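Long-range contact in aerobactin synthase IucA (Klebsiella pneumoniae subsp. pneumoniae, PDB 5JM8), which probably catalyses an ATP-dependent condensation step in the biosynthesis of the siderophore aerobactin, as an NIS synthetase: residues S114-W128 and A144-H158. Numbering follows the deposited sequence.
With ATP (adenosine-5'-triphosphate), chain I.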
loop_
_atom_site.group_PDB
_atom_site.type_symbol
_atom_site.label_atom_id
_atom_site.label_comp_id
_atom_site.label_asym_id
_atom_site.label_seq_id
_atom_site.Cartn_x
_atom_site.Cartn_y
_atom_site.Cartn_z
ATOM N N SER A 114 -24.088 -24.191 21.018
ATOM C CA SER A 114 -23.703 -23.800 19.668
ATOM C C SER A 114 -24.693 -22.792 19.093
ATOM O O SER A 114 -24.296 -21.774 18.530
ATOM C CB SER A 114 -23.612 -25.027 18.759
ATOM O OG SER A 114 -23.318 -24.656 17.423
ATOM N N HIS A 115 -25.983 -23.078 19.246
ATOM C CA HIS A 115 -27.028 -22.213 18.711
ATOM C C HIS A 115 -26.945 -20.814 19.313
ATOM O O HIS A 115 -27.155 -19.818 18.622
ATOM C CB HIS A 115 -28.411 -22.821 18.973
ATOM C CG HIS A 115 -29.546 -21.976 18.485
ATOM N ND1 HIS A 115 -30.111 -20.974 19.245
ATOM C CD2 HIS A 115 -30.224 -21.984 17.312
ATOM C CE1 HIS A 115 -31.085 -20.402 18.562
ATOM N NE2 HIS A 115 -31.176 -20.996 17.387
ATOM N N ALA A 116 -26.625 -20.747 20.603
ATOM C CA ALA A 116 -26.552 -19.479 21.319
ATOM C C ALA A 116 -25.275 -18.712 20.987
ATOM O O ALA A 116 -25.305 -17.498 20.781
ATOM C CB ALA A 116 -26.638 -19.717 22.810
ATOM N N HIS A 117 -24.155 -19.428 20.950
ATOM C CA HIS A 117 -22.867 -18.829 20.626
ATOM C C HIS A 117 -22.897 -18.204 19.238
ATOM O O HIS A 117 -22.317 -17.143 19.011
ATOM C CB HIS A 117 -21.757 -19.876 20.702
ATOM C CG HIS A 117 -21.594 -20.482 22.061
ATOM N ND1 HIS A 117 -21.005 -21.712 22.262
ATOM C CD2 HIS A 117 -21.952 -20.032 23.286
ATOM C CE1 HIS A 117 -21.000 -21.989 23.553
ATOM N NE2 HIS A 117 -21.571 -20.987 24.197
ATOM N N THR A 118 -23.573 -18.879 18.314
ATOM C CA THR A 118 -23.716 -18.388 16.951
ATOM C C THR A 118 -24.483 -17.071 16.931
ATOM O O THR A 118 -24.095 -16.131 16.241
ATOM C CB THR A 118 -24.444 -19.408 16.057
ATOM O OG1 THR A 118 -23.687 -20.620 15.996
ATOM C CG2 THR A 118 -24.630 -18.860 14.646
ATOM N N GLN A 119 -25.573 -17.011 17.688
ATOM C CA GLN A 119 -26.398 -15.809 17.734
ATOM C C GLN A 119 -25.591 -14.641 18.280
ATOM O O GLN A 119 -25.708 -13.519 17.792
ATOM C CB GLN A 119 -27.649 -16.042 18.588
ATOM C CG GLN A 119 -28.607 -14.854 18.634
ATOM C CD GLN A 119 -29.235 -14.555 17.284
ATOM O OE1 GLN A 119 -29.893 -15.409 16.689
ATOM N NE2 GLN A 119 -29.032 -13.339 16.794
ATOM N N GLN A 120 -24.769 -14.914 19.289
ATOM C CA GLN A 120 -23.890 -13.899 19.859
ATOM C C GLN A 120 -22.978 -13.333 18.783
ATOM O O GLN A 120 -22.889 -12.118 18.605
ATOM C CB GLN A 120 -23.048 -14.479 21.000
ATOM C CG GLN A 120 -23.823 -14.792 22.270
ATOM C CD GLN A 120 -22.960 -15.448 23.334
ATOM O OE1 GLN A 120 -21.906 -16.014 23.035
ATOM N NE2 GLN A 120 -23.402 -15.373 24.585
ATOM N N ALA A 121 -22.308 -14.227 18.064
ATOM C CA ALA A 121 -21.372 -13.835 17.021
ATOM C C ALA A 121 -22.065 -13.004 15.947
ATOM O O ALA A 121 -21.528 -11.998 15.490
ATOM C CB ALA A 121 -20.729 -15.062 16.406
ATOM N N ILE A 122 -23.263 -13.429 15.557
ATOM C CA ILE A 122 -24.034 -12.725 14.538
ATOM C C ILE A 122 -24.368 -11.306 14.990
ATOM O O ILE A 122 -24.361 -10.374 14.185
ATOM C CB ILE A 122 -25.338 -13.487 14.197
ATOM C CG1 ILE A 122 -24.999 -14.781 13.449
ATOM C CG2 ILE A 122 -26.273 -12.618 13.348
ATOM C CD1 ILE A 122 -26.160 -15.740 13.279
ATOM N N ASP A 123 -24.664 -11.148 16.277
ATOM C CA ASP A 123 -24.977 -9.838 16.838
ATOM C C ASP A 123 -23.717 -9.003 17.054
ATOM O O ASP A 123 -23.791 -7.782 17.190
ATOM C CB ASP A 123 -25.727 -9.985 18.164
ATOM C CG ASP A 123 -27.134 -10.533 17.988
ATOM O OD1 ASP A 123 -27.737 -10.320 16.914
ATOM O OD2 ASP A 123 -27.641 -11.176 18.932
ATOM N N ALA A 124 -22.565 -9.666 17.091
ATOM C CA ALA A 124 -21.292 -8.989 17.312
ATOM C C ALA A 124 -20.634 -8.545 16.005
ATOM O O ALA A 124 -19.853 -7.593 15.993
ATOM C CB ALA A 124 -20.347 -9.897 18.085
ATOM N N ARG A 125 -20.944 -9.243 14.915
ATOM C CA ARG A 125 -20.288 -9.005 13.630
ATOM C C ARG A 125 -21.151 -8.177 12.681
ATOM O O ARG A 125 -21.711 -8.703 11.719
ATOM C CB ARG A 125 -19.930 -10.337 12.966
ATOM C CG ARG A 125 -18.888 -11.158 13.724
ATOM C CD ARG A 125 -17.516 -10.491 13.724
ATOM N NE ARG A 125 -17.028 -10.252 12.369
ATOM C CZ ARG A 125 -16.387 -11.153 11.629
ATOM N NH1 ARG A 125 -16.146 -12.369 12.102
ATOM N NH2 ARG A 125 -15.989 -10.836 10.408
ATOM N N HIS A 126 -21.242 -6.878 12.944
ATOM C CA HIS A 126 -22.017 -5.979 12.096
ATOM C C HIS A 126 -21.256 -5.643 10.823
ATOM O O HIS A 126 -21.791 -5.008 9.915
ATOM C CB HIS A 126 -22.368 -4.698 12.852
ATOM C CG HIS A 126 -23.279 -4.918 14.018
ATOM N ND1 HIS A 126 -24.642 -4.722 13.945
ATOM C CD2 HIS A 126 -23.024 -5.320 15.285
ATOM C CE1 HIS A 126 -25.185 -4.992 15.118
ATOM N NE2 HIS A 126 -24.225 -5.356 15.949
ATOM N N ASP A 127 -20.000 -6.071 10.766
ATOM C CA ASP A 127 -19.177 -5.890 9.581
ATOM C C ASP A 127 -19.447 -6.961 8.529
ATOM O O ASP A 127 -18.993 -6.839 7.392
ATOM C CB ASP A 127 -17.693 -5.911 9.955
ATOM C CG ASP A 127 -17.296 -7.176 10.693
ATOM O OD1 ASP A 127 -18.076 -7.627 11.554
ATOM O OD2 ASP A 127 -16.205 -7.722 10.414
ATOM N N TRP A 128 -20.188 -8.003 8.902
ATOM C CA TRP A 128 -20.285 -9.188 8.056
ATOM C C TRP A 128 -20.943 -8.889 6.712
ATOM O O TRP A 128 -20.412 -9.258 5.667
ATOM C CB TRP A 128 -21.051 -10.307 8.765
ATOM C CG TRP A 128 -20.877 -11.627 8.076
ATOM C CD1 TRP A 128 -19.973 -12.604 8.389
ATOM C CD2 TRP A 128 -21.608 -12.106 6.939
ATOM N NE1 TRP A 128 -20.103 -13.662 7.521
ATOM C CE2 TRP A 128 -21.099 -13.381 6.622
ATOM C CE3 TRP A 128 -22.644 -11.581 6.162
ATOM C CZ2 TRP A 128 -21.592 -14.138 5.562
ATOM C CZ3 TRP A 128 -23.134 -12.335 5.111
ATOM C CH2 TRP A 128 -22.606 -13.598 4.820
ATOM N N ALA A 144 -14.790 -15.319 8.452
ATOM C CA ALA A 144 -16.126 -14.939 8.005
ATOM C C ALA A 144 -17.136 -16.070 8.172
ATOM O O ALA A 144 -18.316 -15.903 7.863
ATOM C CB ALA A 144 -16.081 -14.487 6.553
ATOM N N LEU A 145 -16.674 -17.220 8.655
ATOM C CA LEU A 145 -17.564 -18.351 8.896
ATOM C C LEU A 145 -18.190 -18.270 10.288
ATOM O O LEU A 145 -17.514 -18.476 11.298
ATOM C CB LEU A 145 -16.809 -19.675 8.733
ATOM C CG LEU A 145 -17.629 -20.959 8.908
ATOM C CD1 LEU A 145 -18.654 -21.104 7.797
ATOM C CD2 LEU A 145 -16.722 -22.177 8.966
ATOM N N LEU A 146 -19.487 -17.975 10.330
ATOM C CA LEU A 146 -20.215 -17.840 11.588
ATOM C C LEU A 146 -21.179 -19.000 11.813
ATOM O O LEU A 146 -21.606 -19.245 12.938
ATOM C CB LEU A 146 -20.988 -16.518 11.622
ATOM C CG LEU A 146 -20.170 -15.229 11.532
ATOM C CD1 LEU A 146 -21.092 -14.033 11.714
ATOM C CD2 LEU A 146 -19.033 -15.203 12.555
ATOM N N VAL A 147 -21.529 -19.706 10.743
ATOM C CA VAL A 147 -22.443 -20.838 10.843
ATOM C C VAL A 147 -21.691 -22.105 11.221
ATOM O O VAL A 147 -22.199 -22.939 11.968
ATOM C CB VAL A 147 -23.198 -21.078 9.521
ATOM C CG1 VAL A 147 -24.047 -22.340 9.611
ATOM C CG2 VAL A 147 -24.064 -19.879 9.178
ATOM N N GLY A 148 -20.482 -22.249 10.692
ATOM C CA GLY A 148 -19.675 -23.427 10.947
ATOM C C GLY A 148 -20.020 -24.535 9.974
ATOM O O GLY A 148 -20.428 -24.268 8.845
ATOM N N HIS A 149 -19.860 -25.781 10.412
ATOM C CA HIS A 149 -20.175 -26.938 9.579
ATOM C C HIS A 149 -21.674 -27.003 9.297
ATOM O O HIS A 149 -22.488 -27.054 10.219
ATOM C CB HIS A 149 -19.710 -28.226 10.252
ATOM C CG HIS A 149 -19.528 -29.371 9.306
ATOM N ND1 HIS A 149 -20.527 -29.808 8.464
ATOM C CD2 HIS A 149 -18.461 -30.170 9.071
ATOM C CE1 HIS A 149 -20.083 -30.826 7.747
ATOM N NE2 HIS A 149 -18.831 -31.065 8.096
ATOM N N ALA A 150 -22.030 -27.005 8.017
ATOM C CA ALA A 150 -23.423 -26.868 7.611
ATOM C C ALA A 150 -24.239 -28.116 7.926
ATOM O O ALA A 150 -25.466 -28.051 8.015
ATOM C CB ALA A 150 -23.503 -26.548 6.126
ATOM N N PHE A 151 -23.557 -29.248 8.081
ATOM C CA PHE A 151 -24.215 -30.518 8.384
ATOM C C PHE A 151 -23.663 -31.138 9.664
ATOM O O PHE A 151 -23.387 -32.335 9.727
ATOM C CB PHE A 151 -24.070 -31.486 7.204
ATOM C CG PHE A 151 -24.993 -31.175 6.064
ATOM C CD1 PHE A 151 -24.731 -30.114 5.216
ATOM C CD2 PHE A 151 -26.128 -31.934 5.847
ATOM C CE1 PHE A 151 -25.579 -29.819 4.168
ATOM C CE2 PHE A 151 -26.980 -31.643 4.801
ATOM C CZ PHE A 151 -26.707 -30.583 3.963
ATOM N N HIS A 152 -23.498 -30.293 10.676
ATOM C CA HIS A 152 -23.192 -30.737 12.030
ATOM C C HIS A 152 -24.269 -30.162 12.948
ATOM O O HIS A 152 -24.737 -29.049 12.721
ATOM C CB HIS A 152 -21.797 -30.278 12.462
ATOM C CG HIS A 152 -21.267 -31.004 13.658
ATOM N ND1 HIS A 152 -21.517 -30.594 14.950
ATOM C CD2 HIS A 152 -20.504 -32.119 13.759
ATOM C CE1 HIS A 152 -20.931 -31.423 15.795
ATOM N NE2 HIS A 152 -20.310 -32.357 15.098
ATOM N N PRO A 153 -24.690 -30.925 13.971
ATOM C CA PRO A 153 -25.725 -30.399 14.870
ATOM C C PRO A 153 -25.227 -29.293 15.800
ATOM O O PRO A 153 -25.980 -28.373 16.118
ATOM C CB PRO A 153 -26.146 -31.632 15.675
ATOM C CG PRO A 153 -24.970 -32.541 15.618
ATOM C CD PRO A 153 -24.366 -32.331 14.271
ATOM N N ALA A 154 -23.975 -29.399 16.233
ATOM C CA ALA A 154 -23.372 -28.415 17.124
ATOM C C ALA A 154 -22.010 -27.962 16.597
ATOM O O ALA A 154 -20.979 -28.263 17.196
ATOM C CB ALA A 154 -23.231 -28.992 18.520
ATOM N N PRO A 155 -22.006 -27.230 15.472
ATOM C CA PRO A 155 -20.762 -26.786 14.832
ATOM C C PRO A 155 -19.978 -25.749 15.639
ATOM O O PRO A 155 -18.800 -25.533 15.349
ATOM C CB PRO A 155 -21.248 -26.178 13.514
ATOM C CG PRO A 155 -22.652 -25.774 13.774
ATOM C CD PRO A 155 -23.197 -26.784 14.728
ATOM N N LYS A 156 -20.614 -25.126 16.629
ATOM C CA LYS A 156 -19.969 -24.084 17.428
ATOM C C LYS A 156 -19.925 -24.438 18.910
ATOM O O LYS A 156 -20.130 -23.582 19.768
ATOM C CB LYS A 156 -20.691 -22.744 17.239
ATOM C CG LYS A 156 -20.668 -22.220 15.810
ATOM C CD LYS A 156 -19.249 -21.902 15.353
ATOM C CE LYS A 156 -19.233 -21.308 13.957
ATOM N NZ LYS A 156 -17.849 -21.085 13.461
ATOM N N SER A 157 -19.671 -25.707 19.205
ATOM C CA SER A 157 -19.353 -26.123 20.563
ATOM C C SER A 157 -17.891 -25.768 20.832
ATOM O O SER A 157 -17.012 -26.133 20.053
ATOM C CB SER A 157 -19.617 -27.622 20.747
ATOM O OG SER A 157 -18.966 -28.128 21.900
ATOM N N HIS A 158 -17.641 -25.042 21.921
ATOM C CA HIS A 158 -16.312 -24.497 22.218
ATOM C C HIS A 158 -15.595 -25.169 23.391
ATOM O O HIS A 158 -14.480 -24.774 23.726
ATOM C CB HIS A 158 -16.409 -23.004 22.542
ATOM C CG HIS A 158 -17.197 -22.207 21.556
ATOM N ND1 HIS A 158 -17.145 -22.436 20.194
ATOM C CD2 HIS A 158 -18.047 -21.171 21.727
ATOM C CE1 HIS A 158 -17.933 -21.579 19.578
ATOM N NE2 HIS A 158 -18.497 -20.798 20.485
HETATM P PG ATP I . -6.289 -26.986 9.762
HETATM O O1G ATP I . -5.778 -25.727 10.415
HETATM O O2G ATP I . -6.909 -26.754 8.405
HETATM O O3G ATP I . -5.304 -28.129 9.780
HETATM P PB ATP I . -7.903 -28.905 11.234
HETATM O O1B ATP I . -8.527 -28.742 12.597
HETATM O O2B ATP I . -6.723 -29.834 11.060
HETATM O O3B ATP I . -7.558 -27.427 10.667
HETATM P PA ATP I . -10.117 -30.525 10.407
HETATM O O1A ATP I . -9.510 -31.533 11.350
HETATM O O2A ATP I . -10.576 -30.962 9.038
HETATM O O3A ATP I . -9.061 -29.327 10.192
HETATM O "O5'" ATP I . -11.355 -29.779 11.109
HETATM C "C5'" ATP I . -12.032 -28.772 10.365
HETATM C "C4'" ATP I . -12.600 -27.687 11.267
HETATM O "O4'" ATP I . -13.311 -26.756 10.448
HETATM C "C3'" ATP I . -13.575 -28.217 12.307
HETATM O "O3'" ATP I . -13.221 -27.710 13.601
HETATM C "C2'" ATP I . -14.943 -27.720 11.879
HETATM O "O2'" ATP I . -15.707 -27.241 12.985
HETATM C "C1'" ATP I . -14.654 -26.588 10.907
HETATM N N9 ATP I . -15.573 -26.610 9.746
HETATM C C8 ATP I . -16.392 -25.599 9.417
HETATM N N7 ATP I . -17.113 -25.906 8.309
HETATM C C5 ATP I . -16.746 -27.139 7.919
HETATM C C6 ATP I . -17.119 -28.054 6.821
HETATM N N6 ATP I . -18.052 -27.671 5.919
HETATM N N1 ATP I . -16.502 -29.257 6.766
HETATM C C2 ATP I . -15.574 -29.627 7.671
HETATM N N3 ATP I . -15.192 -28.838 8.692
HETATM C C4 ATP I . -15.730 -27.605 8.870
HETATM O O HOH W 1 -24.352 -22.571 13.867
#
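Ser114, His117 and Trp128 each make one hydrogen bond to the irregular loop 144-158, whose other side touches ATP in this NIS synthetase; the first two lie on the last turns of helix 101-124. Small enough to let the loop backbone come close, Ser114 turns its OG anti to the backbone N (chi1 176°) and receives Lys156 N at 2.9 Å. Three residues further along the helix, His117 ND1 donates to Lys156 O, in the plane of its imidazole and nearly straight (171°), while the ring lies almost parallel to that of His158 but slid aside, with little overlap. At the far end the flat indole of Trp128 aims NE1 at a lone pair of Ala144 O, 2.9 Å away, and Gln369 donates to the same oxygen. Between these polar ends the branched side chain of Leu146 packs with its two methyl ends: CD1 lies 3.8 Å from Trp128 CD1, and CD2 4.2 Å from Ala121 CB. Arg125 packs its CB and CG against Leu146 CD1, its guanidinium gripping Asp127 side-on and reaching Asp172 O. Beyond, Leu145 and His149 meet the adenine, His149 with a ring face. A water donates to both Thr118 OG1 and Val147 O, the latter at 2.9 Å.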